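Local coordinates for esterase (Xanthomonas oryzae pv. oryzae, PDB 3H2G), which degrades rice cell walls as an esterase that contributes to virulence, and probably hydrolyses its substrates by the serine-hydrolase mechanism of alpha/beta hydrolases, at residues L13-R18 / N43-E48; G65-P70 / G117-G122; H86-L91 / Q273-M278; F230-G235 / D282-I287. One frame throughout, in Å; residues are numbered along the deposited sequence.

The four contacts illustrate how an alpha/beta hydrolase divides its work between a sheet and the helices that cover it. Contacts 1 and 2 are strand pairs of one sheet, centres about 10 Å apart, joined where strands 43-54 and 60-71 run side by side; Ala47 N probably donates to Leu67 O at 2.8 Å. Contacts 3 and 4, centres about 12 Å apart, involve the inserted helices, contact 3 joining them to the loop after strand 79-85. Contact 2 and contact 4 lie on opposite sides of the chain's centre. Contact 3 is the link toward the probable catalytic site: Thr88 lies near, without touching, the likely triad of Ser176, His377 and Asp336.

Contact 1. Residues L13-R18 / N43-E48; sequences LTSYTR and NVRVAE
Tyr16 and Val46 make the closest apolar meeting of this strand pair, ring atom CE1 of Tyr16 lying 3.4 Å from CG2 of Val46, with the two side chains at a slant to each other. They share a sheet face with Thr14 and Val44, and helices 18-26 and 108-114 pack on it: Tyr16 and Val44 touch Ile21, Tyr16 also reaches Val110, and Val44 reaches Ala114. Beneath this packing the antiparallel backbones are clamped by reciprocal bonds, Tyr16 N to Val44 O and Val44 N to Tyr16 O, both 2.8 Å long. Farther along, CD2 of Leu13 makes a van der Waals contact with the carboxylate of Glu48, 3.7 Å from OE1, the two side chains at about a right angle. That carboxylate is held by partners outside the pair, OE2 in a salt bridge to Lys98 and OE1 in a hydrogen bond with Asn11.

The other face is looser. Ser15 OG merely lies 3.4 Å from CG of Arg45, whose chain runs out extended and makes a cation-pi contact with Phe12. At the open end, Asn43 turns its CG away from its own carbonyl carbon (chi1 -63°), bringing OD1 to the start of helix 18-26. There OD1 takes the N-H of Arg18 on an in-plane lone pair at 2.8 Å, while Thr17 caps the same helix through Ala20 N. A water weakly bonded to both OD1 of Asn43 and NH1 of Arg18 marks the solvent side. An outermost strand leading straight into a capped helix, and paired antiparallel with the next strand, forms the N-terminal edge of the mixed sheet of this alpha/beta-hydrolase fold.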
loop_
_atom_site.group_PDB
_atom_site.type_symbol
_atom_site.label_atom_id
_atom_site.label_comp_id
_atom_site.label_asym_id
_atom_site.label_seq_id
_atom_site.Cartn_x
_atom_site.Cartn_y
_atom_site.Cartn_z
ATOM N N LEU A 13 -13.864 -9.404 -15.454
ATOM C CA LEU A 13 -14.971 -9.669 -14.544
ATOM C C LEU A 13 -16.282 -8.963 -14.846
ATOM O O LEU A 13 -17.328 -9.605 -14.938
ATOM C CB LEU A 13 -14.552 -9.328 -13.110
ATOM C CG LEU A 13 -13.415 -10.165 -12.517
ATOM C CD1 LEU A 13 -13.119 -9.700 -11.089
ATOM C CD2 LEU A 13 -13.818 -11.633 -12.526
ATOM N N THR A 14 -16.227 -7.644 -14.981
ATOM C CA THR A 14 -17.428 -6.857 -15.239
ATOM C C THR A 14 -17.039 -5.455 -15.691
ATOM O O THR A 14 -15.854 -5.131 -15.792
ATOM C CB THR A 14 -18.291 -6.748 -13.954
ATOM O OG1 THR A 14 -19.513 -6.056 -14.241
ATOM C CG2 THR A 14 -17.535 -5.989 -12.875
ATOM N N SER A 15 -18.040 -4.632 -15.978
ATOM C CA SER A 15 -17.807 -3.256 -16.400
ATOM C C SER A 15 -18.881 -2.378 -15.780
ATOM O O SER A 15 -19.997 -2.836 -15.527
ATOM C CB SER A 15 -17.869 -3.132 -17.929
ATOM O OG SER A 15 -16.859 -3.910 -18.544
ATOM N N TYR A 16 -18.537 -1.121 -15.527
ATOM C CA TYR A 16 -19.478 -0.170 -14.946
ATOM C C TYR A 16 -19.628 1.004 -15.897
ATOM O O TYR A 16 -18.643 1.491 -16.445
ATOM C CB TYR A 16 -18.968 0.320 -13.591
ATOM C CG TYR A 16 -18.612 -0.818 -12.676
ATOM C CD1 TYR A 16 -17.286 -1.066 -12.323
ATOM C CD2 TYR A 16 -19.595 -1.691 -12.210
ATOM C CE1 TYR A 16 -16.947 -2.158 -11.533
ATOM C CE2 TYR A 16 -19.267 -2.787 -11.422
ATOM C CZ TYR A 16 -17.942 -3.015 -11.088
ATOM O OH TYR A 16 -17.615 -4.113 -10.325
ATOM N N THR A 17 -20.863 1.453 -16.091
ATOM C CA THR A 17 -21.127 2.565 -16.995
ATOM C C THR A 17 -20.737 3.903 -16.381
ATOM O O THR A 17 -20.658 4.047 -15.161
ATOM C CB THR A 17 -22.617 2.647 -17.370
ATOM O OG1 THR A 17 -23.375 3.017 -16.212
ATOM C CG2 THR A 17 -23.113 1.305 -17.892
ATOM N N ARG A 18 -20.499 4.882 -17.245
ATOM C CA ARG A 18 -20.142 6.217 -16.799
ATOM C C ARG A 18 -21.251 6.774 -15.906
ATOM O O ARG A 18 -20.974 7.364 -14.865
ATOM C CB ARG A 18 -19.945 7.137 -18.005
ATOM C CG ARG A 18 -19.466 8.531 -17.644
ATOM C CD ARG A 18 -19.379 9.444 -18.865
ATOM N NE ARG A 18 -20.658 10.070 -19.191
ATOM C CZ ARG A 18 -21.672 9.457 -19.795
ATOM N NH1 ARG A 18 -21.570 8.185 -20.154
ATOM N NH2 ARG A 18 -22.794 10.121 -20.038
ATOM N N ASN A 43 -16.394 4.817 -18.841
ATOM C CA ASN A 43 -17.019 3.580 -18.387
ATOM C C ASN A 43 -15.759 2.893 -17.848
ATOM O O ASN A 43 -14.649 3.252 -18.249
ATOM C CB ASN A 43 -17.572 2.743 -19.553
ATOM C CG ASN A 43 -18.675 3.446 -20.327
ATOM O OD1 ASN A 43 -19.597 4.021 -19.749
ATOM N ND2 ASN A 43 -18.594 3.376 -21.654
ATOM N N VAL A 44 -15.907 1.923 -16.954
ATOM C CA VAL A 44 -14.731 1.249 -16.410
ATOM C C VAL A 44 -14.846 -0.267 -16.476
ATOM O O VAL A 44 -15.822 -0.843 -16.000
ATOM C CB VAL A 44 -14.481 1.654 -14.938
ATOM C CG1 VAL A 44 -13.265 0.915 -14.391
ATOM C CG2 VAL A 44 -14.274 3.158 -14.840
ATOM N N ARG A 45 -13.842 -0.903 -17.069
ATOM C CA ARG A 45 -13.822 -2.356 -17.181
ATOM C C ARG A 45 -12.895 -2.909 -16.107
ATOM O O ARG A 45 -11.799 -2.383 -15.895
ATOM C CB ARG A 45 -13.316 -2.778 -18.562
ATOM C CG ARG A 45 -13.466 -4.266 -18.846
ATOM C CD ARG A 45 -12.928 -4.618 -20.223
ATOM N NE ARG A 45 -13.334 -5.957 -20.637
ATOM C CZ ARG A 45 -12.834 -6.597 -21.689
ATOM N NH1 ARG A 45 -11.901 -6.021 -22.436
ATOM N NH2 ARG A 45 -13.268 -7.814 -21.995
ATOM N N VAL A 46 -13.340 -3.961 -15.427
ATOM C CA VAL A 46 -12.549 -4.586 -14.378
ATOM C C VAL A 46 -11.970 -5.911 -14.857
ATOM O O VAL A 46 -12.699 -6.797 -15.303
ATOM C CB VAL A 46 -13.396 -4.854 -13.116
ATOM C CG1 VAL A 46 -12.525 -5.462 -12.020
ATOM C CG2 VAL A 46 -14.032 -3.561 -12.638
ATOM N N ALA A 47 -10.652 -6.036 -14.764
ATOM C CA ALA A 47 -9.971 -7.254 -15.174
ATOM C C ALA A 47 -9.056 -7.737 -14.059
ATOM O O ALA A 47 -8.662 -6.966 -13.182
ATOM C CB ALA A 47 -9.159 -7.004 -16.445
ATOM N N GLU A 48 -8.743 -9.026 -14.088
ATOM C CA GLU A 48 -7.859 -9.626 -13.103
ATOM C C GLU A 48 -6.811 -10.394 -13.890
ATOM O O GLU A 48 -7.012 -10.700 -15.068
ATOM C CB GLU A 48 -8.636 -10.576 -12.186
ATOM C CG GLU A 48 -9.270 -11.758 -12.904
ATOM C CD GLU A 48 -10.170 -12.575 -12.001
ATOM O OE1 GLU A 48 -10.726 -13.586 -12.479
ATOM O OE2 GLU A 48 -10.325 -12.210 -10.816
HETATM O O HOH W 1 -19.456 6.304 -21.453
#

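Contact 2. Residues G65-P70 / G117-G122; sequences GVLLIP and GYVVVG
Leu67 reaches across to two valines with a single methyl: its CD1 lies 3.6 Å from CG2 of Val121 and 3.8 Å from CG1 of Val119. The conformation explains this double reach. CG stands trans to the backbone nitrogen (chi1 168°), and the turn at chi2 of 62° brings CD1 back toward the neighbouring strand. Val119, in turn, divides its two branches, for while CG1 meets Leu67, CG2 rests 3.7 Å from CD of Pro70, the proline ring standing roughly at right angles to it. The remainder of that ring lies against the backbone of Gly117.

On the opposite face, Leu68 and Val120 run side by side in the same direction, CB to CB at 4.0 Å. Next along, Val66 holds CG1 between its backbone N and carbonyl carbon (chi1 58°), which sets that methyl against the backbone of Gly122, 3.6 Å from its O; the glycine itself contributes only backbone to this face. Along the backbones, Val66 and Gly122 exchange two bonds, as do Leu68 and Val120, where the N-H of Leu68 meets Val120 O at 2.8 Å.

Both strands are thoroughly enclosed. Helix 141-162 covers the face of Leu67 and Val121, through Val158 and Ala155, whereas helix 108-114 lies on Leu68 and terminates in a Schellman motif at Gly117, whose phi is positive. Tyr118 points away, its OH bonded to Asp394. Strand 60-71 also pairs with strand 43-54, and strand 119-123 with the parallel strand 79-85, so this contact is where the antiparallel part of the sheet passes into its parallel part.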
loop_
_atom_site.group_PDB
_atom_site.type_symbol
_atom_site.label_atom_id
_atom_site.label_comp_id
_atom_site.label_asym_id
_atom_site.label_seq_id
_atom_site.Cartn_x
_atom_site.Cartn_y
_atom_site.Cartn_z
ATOM N N GLY A 65 -3.258 -9.686 -9.701
ATOM C CA GLY A 65 -3.421 -8.247 -9.719
ATOM C C GLY A 65 -4.752 -7.816 -10.285
ATOM O O GLY A 65 -5.510 -8.635 -10.798
ATOM N N VAL A 66 -5.034 -6.521 -10.176
ATOM C CA VAL A 66 -6.270 -5.959 -10.689
ATOM C C VAL A 66 -5.907 -4.940 -11.764
ATOM O O VAL A 66 -4.881 -4.268 -11.675
ATOM C CB VAL A 66 -7.093 -5.267 -9.560
ATOM C CG1 VAL A 66 -6.265 -4.175 -8.888
ATOM C CG2 VAL A 66 -8.374 -4.682 -10.132
ATOM N N LEU A 67 -6.741 -4.854 -12.792
ATOM C CA LEU A 67 -6.517 -3.916 -13.886
ATOM C C LEU A 67 -7.837 -3.234 -14.208
ATOM O O LEU A 67 -8.818 -3.901 -14.530
ATOM C CB LEU A 67 -5.998 -4.655 -15.127
ATOM C CG LEU A 67 -5.979 -3.889 -16.460
ATOM C CD1 LEU A 67 -5.051 -2.687 -16.356
ATOM C CD2 LEU A 67 -5.518 -4.825 -17.576
ATOM N N LEU A 68 -7.857 -1.909 -14.103
ATOM C CA LEU A 68 -9.057 -1.129 -14.402
ATOM C C LEU A 68 -8.791 -0.380 -15.701
ATOM O O LEU A 68 -7.817 0.368 -15.805
ATOM C CB LEU A 68 -9.352 -0.148 -13.262
ATOM C CG LEU A 68 -9.511 -0.788 -11.878
ATOM C CD1 LEU A 68 -9.804 0.289 -10.836
ATOM C CD2 LEU A 68 -10.637 -1.815 -11.912
ATOM N N ILE A 69 -9.651 -0.594 -16.691
ATOM C CA ILE A 69 -9.485 0.038 -17.997
ATOM C C ILE A 69 -10.617 1.001 -18.321
ATOM O O ILE A 69 -11.789 0.619 -18.312
ATOM C CB ILE A 69 -9.427 -1.030 -19.115
ATOM C CG1 ILE A 69 -8.361 -2.075 -18.782
ATOM C CG2 ILE A 69 -9.129 -0.369 -20.457
ATOM C CD1 ILE A 69 -8.281 -3.213 -19.790
ATOM N N PRO A 70 -10.281 2.269 -18.614
ATOM C CA PRO A 70 -11.299 3.269 -18.946
ATOM C C PRO A 70 -11.668 3.174 -20.424
ATOM O O PRO A 70 -10.907 2.634 -21.229
ATOM C CB PRO A 70 -10.602 4.583 -18.618
ATOM C CG PRO A 70 -9.197 4.299 -19.050
ATOM C CD PRO A 70 -8.951 2.898 -18.503
ATOM N N GLY A 117 -10.196 8.394 -16.758
ATOM C CA GLY A 117 -9.225 8.098 -17.801
ATOM C C GLY A 117 -7.902 7.494 -17.376
ATOM O O GLY A 117 -6.998 7.350 -18.196
ATOM N N TYR A 118 -7.771 7.150 -16.101
ATOM C CA TYR A 118 -6.536 6.548 -15.617
ATOM C C TYR A 118 -6.603 5.027 -15.674
ATOM O O TYR A 118 -7.548 4.425 -15.171
ATOM C CB TYR A 118 -6.254 6.958 -14.166
ATOM C CG TYR A 118 -5.863 8.403 -13.975
ATOM C CD1 TYR A 118 -6.829 9.407 -13.906
ATOM C CD2 TYR A 118 -4.521 8.768 -13.864
ATOM C CE1 TYR A 118 -6.468 10.740 -13.727
ATOM C CE2 TYR A 118 -4.147 10.100 -13.689
ATOM C CZ TYR A 118 -5.125 11.077 -13.621
ATOM O OH TYR A 118 -4.764 12.391 -13.452
ATOM N N VAL A 119 -5.613 4.402 -16.303
ATOM C CA VAL A 119 -5.566 2.946 -16.330
ATOM C C VAL A 119 -4.942 2.628 -14.976
ATOM O O VAL A 119 -3.889 3.170 -14.633
ATOM C CB VAL A 119 -4.663 2.416 -17.465
ATOM C CG1 VAL A 119 -4.498 0.903 -17.343
ATOM C CG2 VAL A 119 -5.277 2.754 -18.814
ATOM N N VAL A 120 -5.596 1.779 -14.192
ATOM C CA VAL A 120 -5.091 1.453 -12.867
ATOM C C VAL A 120 -4.679 -0.005 -12.744
ATOM O O VAL A 120 -5.450 -0.904 -13.065
ATOM C CB VAL A 120 -6.148 1.764 -11.780
ATOM C CG1 VAL A 120 -5.562 1.510 -10.394
ATOM C CG2 VAL A 120 -6.612 3.207 -11.898
ATOM N N VAL A 121 -3.453 -0.225 -12.278
ATOM C CA VAL A 121 -2.932 -1.573 -12.096
ATOM C C VAL A 121 -2.427 -1.736 -10.672
ATOM O O VAL A 121 -1.647 -0.918 -10.187
ATOM C CB VAL A 121 -1.752 -1.866 -13.043
ATOM C CG1 VAL A 121 -1.294 -3.310 -12.854
ATOM C CG2 VAL A 121 -2.161 -1.618 -14.484
ATOM N N GLY A 122 -2.868 -2.798 -10.007
ATOM C CA GLY A 122 -2.426 -3.038 -8.646
ATOM C C GLY A 122 -2.115 -4.505 -8.419
ATOM O O GLY A 122 -2.835 -5.378 -8.897
#

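Contact 3. Residues H86-L91 / Q273-M278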
loop_
_atom_site.group_PDB
_atom_site.type_symbol
_atom_site.label_atom_id
_atom_site.label_comp_id
_atom_site.label_asym_id
_atom_site.label_seq_id
_atom_site.Cartn_x
_atom_site.Cartn_y
_atom_site.Cartn_z
ATOM N N HIS A 86 -2.104 -1.332 -2.555
ATOM C CA HIS A 86 -3.227 -1.466 -1.627
ATOM C C HIS A 86 -2.769 -1.472 -0.169
ATOM O O HIS A 86 -1.598 -1.713 0.123
ATOM C CB HIS A 86 -4.042 -2.735 -1.941
ATOM C CG HIS A 86 -3.392 -4.016 -1.514
ATOM N ND1 HIS A 86 -2.999 -4.988 -2.410
ATOM C CD2 HIS A 86 -3.135 -4.518 -0.283
ATOM C CE1 HIS A 86 -2.534 -6.033 -1.748
ATOM N NE2 HIS A 86 -2.605 -5.774 -0.456
ATOM N N PRO A 87 -3.693 -1.199 0.770
ATOM C CA PRO A 87 -3.383 -1.172 2.204
ATOM C C PRO A 87 -3.209 -2.557 2.831
ATOM O O PRO A 87 -3.367 -3.579 2.167
ATOM C CB PRO A 87 -4.567 -0.411 2.794
ATOM C CG PRO A 87 -5.702 -0.847 1.911
ATOM C CD PRO A 87 -5.076 -0.747 0.525
ATOM N N THR A 88 -2.888 -2.580 4.120
ATOM C CA THR A 88 -2.671 -3.834 4.837
ATOM C C THR A 88 -3.796 -4.837 4.622
ATOM O O THR A 88 -4.975 -4.515 4.791
ATOM C CB THR A 88 -2.519 -3.593 6.355
ATOM O OG1 THR A 88 -1.530 -2.582 6.577
ATOM C CG2 THR A 88 -2.075 -4.879 7.057
ATOM N N GLU A 89 -3.419 -6.054 4.247
ATOM C CA GLU A 89 -4.380 -7.124 4.008
ATOM C C GLU A 89 -3.935 -8.384 4.743
ATOM O O GLU A 89 -2.894 -8.962 4.421
ATOM C CB GLU A 89 -4.485 -7.421 2.509
ATOM C CG GLU A 89 -5.458 -8.546 2.185
ATOM C CD GLU A 89 -6.874 -8.212 2.606
ATOM O OE1 GLU A 89 -7.500 -7.365 1.938
ATOM O OE2 GLU A 89 -7.356 -8.783 3.608
ATOM N N ALA A 90 -4.728 -8.803 5.726
ATOM C CA ALA A 90 -4.417 -9.995 6.515
ATOM C C ALA A 90 -5.132 -11.248 6.013
ATOM O O ALA A 90 -4.789 -12.358 6.422
ATOM C CB ALA A 90 -4.762 -9.755 7.981
ATOM N N LEU A 91 -6.132 -11.080 5.148
ATOM C CA LEU A 91 -6.852 -12.237 4.609
ATOM C C LEU A 91 -6.071 -12.722 3.394
ATOM O O LEU A 91 -6.116 -12.109 2.329
ATOM C CB LEU A 91 -8.282 -11.862 4.196
ATOM C CG LEU A 91 -9.179 -13.041 3.782
ATOM C CD1 LEU A 91 -9.525 -13.876 5.010
ATOM C CD2 LEU A 91 -10.455 -12.531 3.125
ATOM N N GLN A 273 -8.564 -14.766 8.366
ATOM C CA GLN A 273 -9.323 -13.616 8.846
ATOM C C GLN A 273 -8.843 -12.274 8.310
ATOM O O GLN A 273 -7.659 -12.075 8.059
ATOM C CB GLN A 273 -9.283 -13.558 10.374
ATOM C CG GLN A 273 -10.113 -14.613 11.081
ATOM C CD GLN A 273 -9.916 -14.573 12.584
ATOM O OE1 GLN A 273 -8.951 -15.126 13.110
ATOM N NE2 GLN A 273 -10.820 -13.897 13.283
ATOM N N SER A 274 -9.781 -11.348 8.145
ATOM C CA SER A 274 -9.450 -10.002 7.693
ATOM C C SER A 274 -9.113 -9.225 8.964
ATOM O O SER A 274 -9.491 -9.641 10.057
ATOM C CB SER A 274 -10.654 -9.356 7.015
ATOM O OG SER A 274 -11.703 -9.158 7.952
ATOM N N LEU A 275 -8.409 -8.106 8.826
ATOM C CA LEU A 275 -8.062 -7.292 9.987
ATOM C C LEU A 275 -9.331 -6.756 10.641
ATOM O O LEU A 275 -9.398 -6.608 11.864
ATOM C CB LEU A 275 -7.165 -6.125 9.575
ATOM C CG LEU A 275 -5.725 -6.486 9.215
ATOM C CD1 LEU A 275 -5.004 -5.254 8.694
ATOM C CD2 LEU A 275 -5.019 -7.046 10.444
ATOM N N THR A 276 -10.333 -6.465 9.815
ATOM C CA THR A 276 -11.612 -5.958 10.300
ATOM C C THR A 276 -12.236 -6.972 11.251
ATOM O O THR A 276 -12.683 -6.623 12.347
ATOM C CB THR A 276 -12.598 -5.718 9.136
ATOM O OG1 THR A 276 -12.130 -4.636 8.323
ATOM C CG2 THR A 276 -13.978 -5.384 9.672
ATOM N N ASP A 277 -12.263 -8.228 10.817
ATOM C CA ASP A 277 -12.822 -9.309 11.614
ATOM C C ASP A 277 -12.046 -9.468 12.919
ATOM O O ASP A 277 -12.636 -9.585 13.993
ATOM C CB ASP A 277 -12.794 -10.614 10.808
ATOM C CG ASP A 277 -13.211 -11.821 11.626
ATOM O OD1 ASP A 277 -13.960 -11.650 12.609
ATOM O OD2 ASP A 277 -12.800 -12.949 11.277
ATOM N N MET A 278 -10.721 -9.463 12.824
ATOM C CA MET A 278 -9.890 -9.606 14.010
ATOM C C MET A 278 -10.129 -8.494 15.023
ATOM O O MET A 278 -10.210 -8.745 16.225
ATOM C CB MET A 278 -8.409 -9.625 13.630
ATOM C CG MET A 278 -7.955 -10.904 12.960
ATOM S SD MET A 278 -6.173 -10.887 12.706
ATOM C CE MET A 278 -6.083 -10.974 10.913
HETATM O O HOH W 2 -7.311 -7.455 6.074
#
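Ala90 rests its methyl group against two side chains of helix 275-280, CB standing 3.6 Å from CG of Leu275 and 3.4 Å from CE of Met278, the second a tight fit. Met278 gets there because its chain bends at the sulfur, turning CE back toward the loop. Leu275 makes its second contact with Thr88, their side chains meeting roughly at right angles with CG2 of Thr88 only 3.4 Å from CD1 of Leu275. This threonine presents its methyl to the helix and its hydroxyl to Tyr138. At the other end of the loop, Leu91 uses a branch against backbone, CD1 coming 3.6 Å from N of Gln273.

No direct hydrogen bond joins the segments, and a water does that work. It donates to OE2 of Glu89 and accepts from the N-H groups of Ala90 and Leu275, the last at 3.0 Å, so one molecule ties the loop to the first turn of the helix. The same OE2 takes the N-H of Leu91 on its anti lone pair, which holds the glutamate folded back on its own loop. The helix start is organised separately: Ser274 OG, at the N-cap, accepts from Asp277 N at 3.1 Å, and the amide of Gln273 donates in its own plane to OD2 of Asp277, reaching it from above the carboxylate.

The loop follows central strand 79-85, and Pro87 touches the probable nucleophile Ser176. In alpha/beta hydrolases a loop in this position commonly borders the oxyanion hole; here it packs against a helix of the insertion between strands 198-205 and 328-332, consistent with a cap over the active site.

Contact 4. Residues F230-G235 / D282-I287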
loop_
_atom_site.group_PDB
_atom_site.type_symbol
_atom_site.label_atom_id
_atom_site.label_comp_id
_atom_site.label_asym_id
_atom_site.label_seq_id
_atom_site.Cartn_x
_atom_site.Cartn_y
_atom_site.Cartn_z
ATOM N N PHE A 230 -4.893 0.176 16.383
ATOM C CA PHE A 230 -4.661 -1.062 15.647
ATOM C C PHE A 230 -3.221 -1.556 15.776
ATOM O O PHE A 230 -2.791 -2.435 15.031
ATOM C CB PHE A 230 -5.006 -0.845 14.169
ATOM C CG PHE A 230 -6.267 -0.049 13.952
ATOM C CD1 PHE A 230 -7.461 -0.429 14.556
ATOM C CD2 PHE A 230 -6.257 1.089 13.149
ATOM C CE1 PHE A 230 -8.627 0.314 14.367
ATOM C CE2 PHE A 230 -7.416 1.836 12.953
ATOM C CZ PHE A 230 -8.603 1.449 13.564
ATOM N N GLY A 231 -2.494 -0.999 16.741
ATOM C CA GLY A 231 -1.100 -1.359 16.950
ATOM C C GLY A 231 -0.769 -2.820 17.195
ATOM O O GLY A 231 0.244 -3.319 16.696
ATOM N N ILE A 232 -1.595 -3.517 17.967
ATOM C CA ILE A 232 -1.323 -4.923 18.238
ATOM C C ILE A 232 -1.427 -5.754 16.961
ATOM O O ILE A 232 -0.604 -6.636 16.718
ATOM C CB ILE A 232 -2.277 -5.478 19.315
ATOM C CG1 ILE A 232 -1.956 -4.809 20.656
ATOM C CG2 ILE A 232 -2.130 -6.995 19.426
ATOM C CD1 ILE A 232 -2.764 -5.330 21.814
ATOM N N LEU A 233 -2.426 -5.453 16.139
ATOM C CA LEU A 233 -2.624 -6.170 14.881
ATOM C C LEU A 233 -1.529 -5.839 13.865
ATOM O O LEU A 233 -0.891 -6.735 13.313
ATOM C CB LEU A 233 -3.997 -5.823 14.292
ATOM C CG LEU A 233 -5.227 -6.270 15.091
ATOM C CD1 LEU A 233 -6.487 -5.656 14.483
ATOM C CD2 LEU A 233 -5.315 -7.791 15.090
ATOM N N LEU A 234 -1.312 -4.549 13.619
ATOM C CA LEU A 234 -0.298 -4.118 12.658
ATOM C C LEU A 234 1.117 -4.466 13.123
ATOM O O LEU A 234 1.964 -4.873 12.324
ATOM C CB LEU A 234 -0.422 -2.610 12.412
ATOM C CG LEU A 234 -1.775 -2.168 11.844
ATOM C CD1 LEU A 234 -1.839 -0.650 11.752
ATOM C CD2 LEU A 234 -1.979 -2.794 10.476
ATOM N N GLY A 235 1.370 -4.308 14.418
ATOM C CA GLY A 235 2.680 -4.631 14.952
ATOM C C GLY A 235 2.959 -6.119 14.831
ATOM O O GLY A 235 4.071 -6.525 14.492
ATOM N N ASP A 282 -12.150 -9.183 18.709
ATOM C CA ASP A 282 -11.074 -9.322 19.686
ATOM C C ASP A 282 -10.229 -10.584 19.532
ATOM O O ASP A 282 -9.968 -11.275 20.516
ATOM C CB ASP A 282 -11.650 -9.302 21.108
ATOM C CG ASP A 282 -12.621 -8.164 21.333
ATOM O OD1 ASP A 282 -12.290 -7.014 20.980
ATOM O OD2 ASP A 282 -13.718 -8.422 21.872
ATOM N N THR A 283 -9.797 -10.893 18.316
ATOM C CA THR A 283 -8.979 -12.084 18.119
ATOM C C THR A 283 -7.698 -11.954 18.936
ATOM O O THR A 283 -7.202 -12.933 19.497
ATOM C CB THR A 283 -8.634 -12.288 16.638
ATOM O OG1 THR A 283 -7.879 -11.168 16.160
ATOM C CG2 THR A 283 -9.905 -12.416 15.824
ATOM N N LEU A 284 -7.169 -10.737 18.996
ATOM C CA LEU A 284 -5.970 -10.443 19.771
ATOM C C LEU A 284 -6.366 -9.376 20.788
ATOM O O LEU A 284 -7.374 -8.691 20.616
ATOM C CB LEU A 284 -4.850 -9.915 18.869
ATOM C CG LEU A 284 -4.319 -10.869 17.794
ATOM C CD1 LEU A 284 -3.157 -10.208 17.058
ATOM C CD2 LEU A 284 -3.871 -12.174 18.437
ATOM N N PRO A 285 -5.586 -9.226 21.867
ATOM C CA PRO A 285 -5.950 -8.209 22.858
ATOM C C PRO A 285 -5.929 -6.784 22.311
ATOM O O PRO A 285 -5.292 -6.506 21.293
ATOM C CB PRO A 285 -4.925 -8.430 23.971
ATOM C CG PRO A 285 -3.742 -8.995 23.244
ATOM C CD PRO A 285 -4.370 -9.952 22.270
ATOM N N SER A 286 -6.647 -5.890 22.983
ATOM C CA SER A 286 -6.688 -4.496 22.574
ATOM C C SER A 286 -5.385 -3.812 22.998
ATOM O O SER A 286 -4.654 -4.321 23.852
ATOM C CB SER A 286 -7.906 -3.801 23.193
ATOM O OG SER A 286 -8.035 -4.120 24.566
ATOM N N ILE A 287 -5.098 -2.663 22.394
ATOM C CA ILE A 287 -3.869 -1.919 22.656
ATOM C C ILE A 287 -3.578 -1.606 24.128
ATOM O O ILE A 287 -2.418 -1.515 24.528
ATOM C CB ILE A 287 -3.861 -0.601 21.846
ATOM C CG1 ILE A 287 -2.449 -0.024 21.798
ATOM C CG2 ILE A 287 -4.851 0.385 22.445
ATOM C CD1 ILE A 287 -1.463 -0.900 21.036
#
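Ile232 gives by far the most surface to this contact, reaching out from the first turn of helix 231-246 into the curve of the loop 282-287. Its two branches part company. CG2 goes to Leu284, 4.0 Å from CB of that residue, and CG1 goes to Ile287, 4.0 Å from its CD1. Beyond CG1, the terminal methyl is modelled too close to Pro285 O, so its exact position is doubtful.

Leu284 approaches at a slant and serves two successive helix residues, because its CD1 also lies 3.8 Å from CD2 of Leu233. Ile287 closes the other end of the curve. Its CG1 is trans to the backbone nitrogen (chi1 -164°), and the further bend at chi2 of 65° carries CD1 back to the helix, where it also comes within 4.1 Å of CA of Gly231. No hydrogen bond crosses between the segments, and the grip is apolar.

Other helices pack around the same residues: Tyr293 touches Ile232, Leu284 and Pro285, Trp261 packs on Leu284 and Pro285, and Met278 and Phe279 meet Leu233. The contact thus joins the first turn of helix 231-246 to the loop between helices 275-280 and 290-293, an apolar helix-to-loop packing inside what is probably a helical cap.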